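Local coordinates for putative peptidyl-arginine deiminase family protein (Campylobacter jejuni subsp. jejuni serotype O:2, PDB 6B10) that probably hydrolyses agmatine to N-carbamoylputrescine and ammonia, as an agmatine deiminase of putrescine and polyamine biosynthesis, at residues A[87-92]-A[324-329]; A[192-197]-A[237-242]; A[252-257]-A[291-296]. All blocks are in the same frame, centred on the assembly; numbering follows the deposited sequence.

How the interactions relate
From the N terminus, the chain first enters interaction 1 at residues 87-92, whose helical turn 88-91 joins edge strand 326-329 only close to the C terminus. The loop closed there spans most of the protein and encloses the other two contacts. Interaction 2 (192-197 with 237-242) and interaction 3 (252-257 with 291-296) follow one another in series without crossing, and each sets a helix antiparallel to a strand that precedes it. Their centres are about 19 Å apart, and a salt bridge from Lys240 on helix 233-244 to Glu252 on strand 249-254 joins them. Interaction 1 lies near the geometric centre of the chain, about 15 Å from interaction 3 at the nearest atoms.

Interaction 1. Residues A[87-92]-A[324-329]; sequences WIRDFG and SCQNRF. With K (potassium ion), chain E.
The short helical turn 88-91, whose last residue, Phe91, binds the potassium ion, is fastened to edge strand 326-329 by Arg89. Its NH1 and NH2 both grip Asn327 OD1 end-on, NH2 at 2.8 Å and NH1 at 3.1 Å. The oxygen lies close to the guanidinium plane, but the two donors meet it differently: NH1 approaches nearly along the C=O axis, whereas NH2 stands 35° above the carbonyl plane. Bends at chi2 (76°) and chi3 (50°) fold the arginine chain back over the strand, where NH2 also makes a weak bond to Cys325 SG and Gln326 CA packs over one guanidinium face. NE reaches the backbone oxygen of His322.

Strand 326-329 borders a mixed sheet and runs antiparallel to strand 19-25, whose Gln19 accepts a bond from Asn327 ND2. Such small sheets around a centre are consistent with the pentein propeller of guanidino-group-modifying enzymes, and the contact is buried, its centre about 7 Å from that of the chain. The Gln326 side chain crosses that of Arg89 at about a right angle, its OE1 held by Asn327 N (2.9 Å, in the carbonyl plane on a lone pair).

Before the arginine, Ile88 CG2 presses tightly on Cys325 CA at 3.4 Å, and the Trp87 ring brings the edge at CE3 to Ser324 N (3.5 Å). On the far end of the turn, Phe91 O binds the potassium ion at 2.8 Å; Asp106 and Phe107 also coordinate it, and a water joins the ion to Asp90 O.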
loop_
_atom_site.group_PDB
_atom_site.type_symbol
_atom_site.label_atom_id
_atom_site.label_comp_id
_atom_site.label_asym_id
_atom_site.label_seq_id
_atom_site.Cartn_x
_atom_site.Cartn_y
_atom_site.Cartn_z
ATOM N N TRP A 87 -2.623 -9.968 2.923
ATOM C CA TRP A 87 -2.577 -8.518 2.810
ATOM C C TRP A 87 -1.455 -7.971 3.680
ATOM O O TRP A 87 -1.690 -7.450 4.761
ATOM C CB TRP A 87 -3.930 -7.910 3.186
ATOM C CG TRP A 87 -5.075 -8.462 2.365
ATOM C CD1 TRP A 87 -6.143 -9.175 2.828
ATOM C CD2 TRP A 87 -5.247 -8.362 0.942
ATOM N NE1 TRP A 87 -6.972 -9.515 1.787
ATOM C CE2 TRP A 87 -6.447 -9.030 0.619
ATOM C CE3 TRP A 87 -4.507 -7.772 -0.088
ATOM C CZ2 TRP A 87 -6.926 -9.122 -0.691
ATOM C CZ3 TRP A 87 -4.983 -7.866 -1.394
ATOM C CH2 TRP A 87 -6.180 -8.536 -1.681
ATOM N N ILE A 88 -0.228 -8.106 3.186
ATOM C CA ILE A 88 0.963 -7.751 3.962
ATOM C C ILE A 88 1.070 -6.244 4.242
ATOM O O ILE A 88 1.651 -5.849 5.251
ATOM C CB ILE A 88 2.260 -8.298 3.309
ATOM C CG1 ILE A 88 3.465 -8.099 4.239
ATOM C CG2 ILE A 88 2.534 -7.646 1.964
ATOM C CD1 ILE A 88 4.676 -8.922 3.855
ATOM N N ARG A 89 0.509 -5.409 3.367
ATOM C CA ARG A 89 0.417 -3.965 3.621
ATOM C C ARG A 89 -0.244 -3.659 4.981
ATOM O O ARG A 89 0.114 -2.684 5.643
ATOM C CB ARG A 89 -0.356 -3.281 2.479
ATOM C CG ARG A 89 -0.493 -1.756 2.562
ATOM C CD ARG A 89 0.770 -0.986 2.202
ATOM N NE ARG A 89 1.361 -1.411 0.932
ATOM C CZ ARG A 89 2.496 -0.921 0.432
ATOM N NH1 ARG A 89 3.150 0.040 1.065
ATOM N NH2 ARG A 89 2.971 -1.387 -0.716
ATOM N N ASP A 90 -1.211 -4.479 5.391
ATOM C CA ASP A 90 -1.863 -4.303 6.697
ATOM C C ASP A 90 -0.890 -4.452 7.862
ATOM O O ASP A 90 -0.889 -3.632 8.782
ATOM C CB ASP A 90 -2.998 -5.319 6.902
ATOM C CG ASP A 90 -4.234 -5.013 6.078
ATOM O OD1 ASP A 90 -4.540 -3.821 5.855
ATOM O OD2 ASP A 90 -4.921 -5.977 5.677
ATOM N N PHE A 91 -0.077 -5.507 7.830
ATOM C CA PHE A 91 0.751 -5.856 8.989
ATOM C C PHE A 91 2.267 -5.745 8.792
ATOM O O PHE A 91 3.002 -5.731 9.777
ATOM C CB PHE A 91 0.379 -7.254 9.527
ATOM C CG PHE A 91 0.666 -8.375 8.574
ATOM C CD1 PHE A 91 1.935 -8.917 8.483
ATOM C CD2 PHE A 91 -0.345 -8.906 7.783
ATOM C CE1 PHE A 91 2.202 -9.955 7.608
ATOM C CE2 PHE A 91 -0.087 -9.943 6.905
ATOM C CZ PHE A 91 1.190 -10.468 6.817
ATOM N N GLY A 92 2.742 -5.648 7.555
ATOM C CA GLY A 92 4.184 -5.583 7.284
ATOM C C GLY A 92 4.920 -4.450 7.987
ATOM O O GLY A 92 4.315 -3.468 8.421
ATOM N N SER A 324 -1.712 -5.954 -1.221
ATOM C CA SER A 324 -1.046 -7.257 -1.240
ATOM C C SER A 324 0.483 -7.207 -1.152
ATOM O O SER A 324 1.135 -8.240 -1.296
ATOM C CB SER A 324 -1.406 -7.986 -2.528
ATOM O OG SER A 324 -0.589 -7.519 -3.577
ATOM N N CYS A 325 1.071 -6.034 -0.944
ATOM C CA CYS A 325 2.521 -5.946 -0.931
ATOM C C CYS A 325 3.037 -4.910 0.046
ATOM O O CYS A 325 2.284 -4.078 0.557
ATOM C CB CYS A 325 3.048 -5.676 -2.341
ATOM S SG CYS A 325 2.561 -4.091 -3.076
ATOM N N GLN A 326 4.326 -4.999 0.343
ATOM C CA GLN A 326 4.984 -4.016 1.186
ATOM C C GLN A 326 6.359 -3.708 0.604
ATOM O O GLN A 326 7.030 -4.582 0.057
ATOM C CB GLN A 326 5.087 -4.526 2.622
ATOM C CG GLN A 326 5.717 -3.553 3.613
ATOM C CD GLN A 326 4.981 -2.225 3.704
ATOM O OE1 GLN A 326 5.088 -1.381 2.810
ATOM N NE2 GLN A 326 4.237 -2.029 4.788
ATOM N N ASN A 327 6.762 -2.453 0.715
ATOM C CA ASN A 327 8.029 -2.008 0.166
ATOM C C ASN A 327 9.087 -2.021 1.255
ATOM O O ASN A 327 8.810 -1.671 2.398
ATOM C CB ASN A 327 7.879 -0.593 -0.418
ATOM C CG ASN A 327 6.655 -0.464 -1.301
ATOM O OD1 ASN A 327 5.551 -0.203 -0.819
ATOM N ND2 ASN A 327 6.839 -0.671 -2.599
ATOM N N ARG A 328 10.294 -2.440 0.896
ATOM C CA ARG A 328 11.445 -2.361 1.789
ATOM C C ARG A 328 12.484 -1.538 1.051
ATOM O O ARG A 328 12.921 -1.906 -0.039
ATOM C CB ARG A 328 11.975 -3.757 2.133
ATOM C CG ARG A 328 13.270 -3.747 2.938
ATOM C CD ARG A 328 13.608 -5.125 3.491
ATOM N NE ARG A 328 15.016 -5.202 3.893
ATOM C CZ ARG A 328 15.497 -4.851 5.086
ATOM N NH1 ARG A 328 14.698 -4.391 6.046
ATOM N NH2 ARG A 328 16.799 -4.961 5.324
ATOM N N PHE A 329 12.853 -0.404 1.634
ATOM C CA PHE A 329 13.641 0.584 0.910
ATOM C C PHE A 329 15.132 0.291 0.963
ATOM O O PHE A 329 15.599 -0.446 1.831
ATOM C CB PHE A 329 13.295 1.998 1.389
ATOM C CG PHE A 329 11.884 2.378 1.063
ATOM C CD1 PHE A 329 11.578 2.976 -0.150
ATOM C CD2 PHE A 329 10.847 2.047 1.927
ATOM C CE1 PHE A 329 10.269 3.278 -0.482
ATOM C CE2 PHE A 329 9.535 2.352 1.604
ATOM C CZ PHE A 329 9.248 2.971 0.398
HETATM K K K E . 2.555 -4.968 12.462
HETATM O O HOH W 1 0.422 -3.126 11.432
#

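Interaction 2. Residues A[192-197]-A[237-242]; sequences IWLENG and QKMKEE
The Glu242 carboxylate and the Asn196 amide stand almost perpendicular, their planes 87° apart, with Asn196 ND2 reaching Glu242 OE2 from 60° above the carboxylate plane. Within the carboxylate group's reach lie two successive backbone amides: Glu195 N gives a nearly straight bond to OE1 of Glu242 (2.7 Å), and Asn196 N bonds to OE2 of Glu242 at 2.9 Å, each on the syn lone pair. OE2 therefore takes two donors from one residue, the backbone N and ND2 of Asn196. Over one face of the amide sits Lys238, its CB 3.4 Å from Asn196 CG, while its CD lies near OD1.

Glu242 is on helix 233-244, which makes the crossover between the parallel strands 219-224 and 249-254, a beta-alpha-beta unit. The helix packs against the end of strand 190-194, which belongs to a different sheet, and the loop after it; the axes of strand 192-194 and helix 237-242 are nearly antiparallel (163°) and 10.0 Å apart at closest. The helix so spans from one small sheet to its neighbour, consistent with a propeller of such units.

The glutamate chain is extended beyond CG, which carries the carboxylate across to the loop where the strand ends. Three N-H donors around it would probably stabilise its negative charge, and a water bridges OE1 to Trp193 O. The carboxylate of Glu195 is directed to Ser161 instead. Next to the polar cluster, Leu194 CD1 rests on Met239 CG at 4.0 Å, and the carbonyl oxygen of Asn196 lies 3.4 Å from the same Met239 CG.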
loop_
_atom_site.group_PDB
_atom_site.type_symbol
_atom_site.label_atom_id
_atom_site.label_comp_id
_atom_site.label_asym_id
_atom_site.label_seq_id
_atom_site.Cartn_x
_atom_site.Cartn_y
_atom_site.Cartn_z
ATOM N N ILE A 192 -2.864 15.551 6.804
ATOM C CA ILE A 192 -4.124 15.859 6.149
ATOM C C ILE A 192 -5.105 14.752 6.519
ATOM O O ILE A 192 -4.935 13.592 6.119
ATOM C CB ILE A 192 -3.948 15.953 4.626
ATOM C CG1 ILE A 192 -2.995 17.101 4.292
ATOM C CG2 ILE A 192 -5.283 16.170 3.933
ATOM C CD1 ILE A 192 -2.437 17.058 2.891
ATOM N N TRP A 193 -6.107 15.119 7.312
ATOM C CA TRP A 193 -7.139 14.204 7.759
ATOM C C TRP A 193 -8.341 14.324 6.839
ATOM O O TRP A 193 -9.060 15.316 6.893
ATOM C CB TRP A 193 -7.562 14.559 9.186
ATOM C CG TRP A 193 -6.517 14.317 10.236
ATOM C CD1 TRP A 193 -5.562 15.198 10.675
ATOM C CD2 TRP A 193 -6.337 13.120 10.997
ATOM N NE1 TRP A 193 -4.793 14.610 11.661
ATOM C CE2 TRP A 193 -5.250 13.335 11.873
ATOM C CE3 TRP A 193 -6.992 11.884 11.024
ATOM C CZ2 TRP A 193 -4.807 12.360 12.765
ATOM C CZ3 TRP A 193 -6.547 10.912 11.905
ATOM C CH2 TRP A 193 -5.465 11.157 12.766
ATOM N N LEU A 194 -8.562 13.325 5.988
ATOM C CA LEU A 194 -9.700 13.352 5.068
ATOM C C LEU A 194 -10.970 12.791 5.708
ATOM O O LEU A 194 -10.988 11.648 6.164
ATOM C CB LEU A 194 -9.401 12.569 3.790
ATOM C CG LEU A 194 -8.467 13.194 2.761
ATOM C CD1 LEU A 194 -8.402 12.265 1.561
ATOM C CD2 LEU A 194 -8.913 14.582 2.326
ATOM N N GLU A 195 -12.027 13.599 5.711
ATOM C CA GLU A 195 -13.317 13.216 6.286
ATOM C C GLU A 195 -14.150 12.395 5.307
ATOM O O GLU A 195 -14.775 11.406 5.696
ATOM C CB GLU A 195 -14.119 14.458 6.686
ATOM C CG GLU A 195 -13.432 15.376 7.689
ATOM C CD GLU A 195 -13.231 14.727 9.047
ATOM O OE1 GLU A 195 -14.141 14.003 9.503
ATOM O OE2 GLU A 195 -12.161 14.945 9.659
ATOM N N ASN A 196 -14.141 12.802 4.038
ATOM C CA ASN A 196 -15.082 12.284 3.042
ATOM C C ASN A 196 -14.539 11.221 2.104
ATOM O O ASN A 196 -13.327 11.037 1.967
ATOM C CB ASN A 196 -15.614 13.441 2.198
ATOM C CG ASN A 196 -16.502 14.375 2.991
ATOM O OD1 ASN A 196 -17.628 14.024 3.328
ATOM N ND2 ASN A 196 -16.007 15.568 3.286
ATOM N N GLY A 197 -15.475 10.539 1.450
ATOM C CA GLY A 197 -15.188 9.575 0.404
ATOM C C GLY A 197 -15.030 8.181 0.954
ATOM O O GLY A 197 -14.679 8.002 2.119
ATOM N N GLN A 237 -17.160 13.413 -4.490
ATOM C CA GLN A 237 -17.211 14.844 -4.797
ATOM C C GLN A 237 -16.827 15.681 -3.577
ATOM O O GLN A 237 -16.097 16.660 -3.705
ATOM C CB GLN A 237 -18.581 15.264 -5.339
ATOM C CG GLN A 237 -18.790 14.910 -6.808
ATOM C CD GLN A 237 -17.893 15.701 -7.757
ATOM O OE1 GLN A 237 -17.589 16.868 -7.516
ATOM N NE2 GLN A 237 -17.474 15.064 -8.848
ATOM N N LYS A 238 -17.300 15.285 -2.398
ATOM C CA LYS A 238 -16.925 15.971 -1.156
ATOM C C LYS A 238 -15.431 15.799 -0.835
ATOM O O LYS A 238 -14.758 16.753 -0.439
ATOM C CB LYS A 238 -17.765 15.467 0.019
ATOM C CG LYS A 238 -19.210 15.937 0.013
ATOM C CD LYS A 238 -19.975 15.299 1.161
ATOM C CE LYS A 238 -21.475 15.480 1.017
ATOM N NZ LYS A 238 -22.209 14.594 1.960
ATOM N N MET A 239 -14.920 14.585 -1.009
ATOM C CA MET A 239 -13.488 14.336 -0.856
ATOM C C MET A 239 -12.682 15.231 -1.799
ATOM O O MET A 239 -11.653 15.778 -1.409
ATOM C CB MET A 239 -13.156 12.866 -1.117
ATOM C CG MET A 239 -11.751 12.466 -0.681
ATOM S SD MET A 239 -11.359 10.755 -1.091
ATOM C CE MET A 239 -11.152 10.884 -2.864
ATOM N N LYS A 240 -13.152 15.382 -3.034
ATOM C CA LYS A 240 -12.486 16.254 -4.001
ATOM C C LYS A 240 -12.361 17.679 -3.462
ATOM O O LYS A 240 -11.286 18.283 -3.523
ATOM C CB LYS A 240 -13.227 16.256 -5.342
ATOM C CG LYS A 240 -12.539 17.065 -6.432
ATOM C CD LYS A 240 -13.384 17.136 -7.699
ATOM C CE LYS A 240 -12.795 18.104 -8.715
ATOM N NZ LYS A 240 -13.216 17.773 -10.112
ATOM N N GLU A 241 -13.464 18.208 -2.934
ATOM C CA GLU A 241 -13.480 19.570 -2.389
ATOM C C GLU A 241 -12.487 19.743 -1.243
ATOM O O GLU A 241 -11.765 20.740 -1.200
ATOM C CB GLU A 241 -14.896 19.961 -1.937
ATOM C CG GLU A 241 -15.889 20.143 -3.082
ATOM C CD GLU A 241 -15.423 21.159 -4.109
ATOM O OE1 GLU A 241 -14.795 22.160 -3.707
ATOM O OE2 GLU A 241 -15.672 20.956 -5.319
ATOM N N GLU A 242 -12.455 18.774 -0.325
ATOM C CA GLU A 242 -11.442 18.738 0.732
ATOM C C GLU A 242 -10.028 18.819 0.164
ATOM O O GLU A 242 -9.205 19.610 0.620
ATOM C CB GLU A 242 -11.547 17.444 1.532
ATOM C CG GLU A 242 -12.360 17.530 2.798
ATOM C CD GLU A 242 -12.432 16.190 3.484
ATOM O OE1 GLU A 242 -11.775 16.015 4.530
ATOM O OE2 GLU A 242 -13.123 15.296 2.959
HETATM O O HOH W 2 -9.419 17.656 4.912
#

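Interaction 3. Residues A[252-257]-A[291-296]; sequences ELPIPK and EIIAKR
Arg296 stretches out from its helix with chi2 at 171° and then bends at chi3 (-87°), a course that swings NH1 round to the carbonyl oxygen of Glu252. In Ile293 a chi1 of 64° puts CG1 between the backbone N and carbonyl carbon and leaves CG2 anti to the latter, where it meets Leu253 and Pro254. Ile293 CG2 lies 3.8 Å from Pro254 CD and 4.1 Å from Leu253 CD2, the leucine crossing the isoleucine at about a right angle.

The bond from Arg296 NH1 to Glu252 O is 2.9 Å long and fairly straight at the hydrogen. The oxygen lies in the guanidinium plane, yet the donor stands well above the carbonyl plane. Pro254 CD packs obliquely on the same NH1, and Ile292 CG2 sits over the rim of one guanidinium face from within the helix.

Helix 291-296 and strand 252-254 run nearly antiparallel, their axes 8.4 Å apart at closest. Strand 249-254, an outer strand of a small sheet, pairs in parallel with strand 219-224; the helix lies against it and also touches strand 279-284 through Ile293 and Ala294.

A water links Arg296 NH1 to Glu252 OE1, whereas OE2 forms a salt bridge to Lys240. The arginine therefore bonds directly to the main-chain oxygen of Glu252 and reaches its carboxylate through water, which suggests that the arginine's charge probably acts on the carboxylate at longer range, while Lys240 takes the direct ionic contact.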
loop_
_atom_site.group_PDB
_atom_site.type_symbol
_atom_site.label_atom_id
_atom_site.label_comp_id
_atom_site.label_asym_id
_atom_site.label_seq_id
_atom_site.Cartn_x
_atom_site.Cartn_y
_atom_site.Cartn_z
ATOM N N GLU A 252 -7.075 12.983 -11.254
ATOM C CA GLU A 252 -8.294 12.221 -10.962
ATOM C C GLU A 252 -8.207 10.786 -11.450
ATOM O O GLU A 252 -7.650 10.505 -12.513
ATOM C CB GLU A 252 -9.518 12.916 -11.556
ATOM C CG GLU A 252 -9.852 14.229 -10.865
ATOM C CD GLU A 252 -11.126 14.879 -11.378
ATOM O OE1 GLU A 252 -11.726 14.375 -12.352
ATOM O OE2 GLU A 252 -11.534 15.899 -10.784
ATOM N N LEU A 253 -8.764 9.883 -10.656
ATOM C CA LEU A 253 -8.797 8.463 -10.971
ATOM C C LEU A 253 -10.250 8.017 -10.982
ATOM O O LEU A 253 -10.760 7.575 -9.961
ATOM C CB LEU A 253 -8.016 7.671 -9.919
ATOM C CG LEU A 253 -6.562 8.082 -9.688
ATOM C CD1 LEU A 253 -6.007 7.378 -8.458
ATOM C CD2 LEU A 253 -5.703 7.793 -10.917
ATOM N N PRO A 254 -10.937 8.149 -12.135
ATOM C CA PRO A 254 -12.357 7.797 -12.183
ATOM C C PRO A 254 -12.583 6.312 -11.973
ATOM O O PRO A 254 -11.990 5.496 -12.666
ATOM C CB PRO A 254 -12.781 8.211 -13.597
ATOM C CG PRO A 254 -11.513 8.225 -14.391
ATOM C CD PRO A 254 -10.458 8.670 -13.427
ATOM N N ILE A 255 -13.439 5.964 -11.022
ATOM C CA ILE A 255 -13.693 4.557 -10.721
ATOM C C ILE A 255 -14.333 3.870 -11.925
ATOM O O ILE A 255 -15.032 4.513 -12.710
ATOM C CB ILE A 255 -14.565 4.367 -9.453
ATOM C CG1 ILE A 255 -15.976 4.935 -9.638
ATOM C CG2 ILE A 255 -13.874 4.988 -8.244
ATOM C CD1 ILE A 255 -16.888 4.728 -8.437
ATOM N N PRO A 256 -14.069 2.567 -12.098
ATOM C CA PRO A 256 -14.659 1.875 -13.231
ATOM C C PRO A 256 -16.156 1.653 -13.021
ATOM O O PRO A 256 -16.682 1.957 -11.949
ATOM C CB PRO A 256 -13.908 0.543 -13.253
ATOM C CG PRO A 256 -13.530 0.309 -11.840
ATOM C CD PRO A 256 -13.269 1.663 -11.254
ATOM N N LYS A 257 -16.835 1.141 -14.041
ATOM C CA LYS A 257 -18.225 0.747 -13.884
ATOM C C LYS A 257 -18.284 -0.387 -12.858
ATOM O O LYS A 257 -17.301 -1.105 -12.681
ATOM C CB LYS A 257 -18.832 0.291 -15.214
ATOM C CG LYS A 257 -18.899 1.367 -16.291
ATOM C CD LYS A 257 -19.824 2.511 -15.913
ATOM C CE LYS A 257 -20.029 3.459 -17.085
ATOM N N GLU A 291 -7.299 2.527 -19.363
ATOM C CA GLU A 291 -6.514 3.286 -20.316
ATOM C C GLU A 291 -6.421 4.751 -19.915
ATOM O O GLU A 291 -5.373 5.366 -20.062
ATOM C CB GLU A 291 -7.112 3.168 -21.721
ATOM C CG GLU A 291 -6.380 4.016 -22.749
ATOM C CD GLU A 291 -6.760 3.713 -24.189
ATOM O OE1 GLU A 291 -7.569 2.788 -24.431
ATOM O OE2 GLU A 291 -6.234 4.412 -25.084
ATOM N N ILE A 292 -7.517 5.307 -19.415
ATOM C CA ILE A 292 -7.551 6.720 -19.040
ATOM C C ILE A 292 -6.590 6.998 -17.885
ATOM O O ILE A 292 -5.820 7.967 -17.930
ATOM C CB ILE A 292 -8.986 7.187 -18.687
ATOM C CG1 ILE A 292 -9.876 7.141 -19.941
ATOM C CG2 ILE A 292 -8.978 8.600 -18.115
ATOM C CD1 ILE A 292 -11.327 7.474 -19.687
ATOM N N ILE A 293 -6.626 6.154 -16.853
ATOM C CA ILE A 293 -5.789 6.390 -15.680
ATOM C C ILE A 293 -4.312 6.130 -15.984
ATOM O O ILE A 293 -3.453 6.855 -15.502
ATOM C CB ILE A 293 -6.277 5.642 -14.420
ATOM C CG1 ILE A 293 -6.219 4.119 -14.585
ATOM C CG2 ILE A 293 -7.690 6.100 -14.062
ATOM C CD1 ILE A 293 -5.080 3.461 -13.842
ATOM N N ALA A 294 -4.029 5.139 -16.831
ATOM C CA ALA A 294 -2.648 4.817 -17.210
ATOM C C ALA A 294 -1.990 5.950 -17.998
ATOM O O ALA A 294 -0.840 6.294 -17.740
ATOM C CB ALA A 294 -2.596 3.525 -18.009
ATOM N N LYS A 295 -2.712 6.521 -18.957
ATOM C CA LYS A 295 -2.190 7.653 -19.736
ATOM C C LYS A 295 -1.997 8.878 -18.852
ATOM O O LYS A 295 -0.974 9.556 -18.932
ATOM C CB LYS A 295 -3.119 7.990 -20.908
ATOM C CG LYS A 295 -3.162 6.896 -21.955
ATOM C CD LYS A 295 -3.929 7.306 -23.202
ATOM C CE LYS A 295 -5.395 7.528 -22.913
ATOM N NZ LYS A 295 -6.203 7.425 -24.163
ATOM N N ARG A 296 -2.978 9.134 -17.994
ATOM C CA ARG A 296 -2.946 10.275 -17.085
ATOM C C ARG A 296 -1.769 10.179 -16.108
ATOM O O ARG A 296 -0.971 11.123 -15.991
ATOM C CB ARG A 296 -4.270 10.355 -16.322
ATOM C CG ARG A 296 -4.648 11.731 -15.814
ATOM C CD ARG A 296 -6.077 11.719 -15.273
ATOM N NE ARG A 296 -7.072 11.964 -16.315
ATOM C CZ ARG A 296 -8.388 11.836 -16.163
ATOM N NH1 ARG A 296 -8.915 11.434 -15.010
ATOM N NH2 ARG A 296 -9.188 12.109 -17.182
HETATM O O HOH W 3 -11.841 12.422 -14.340
#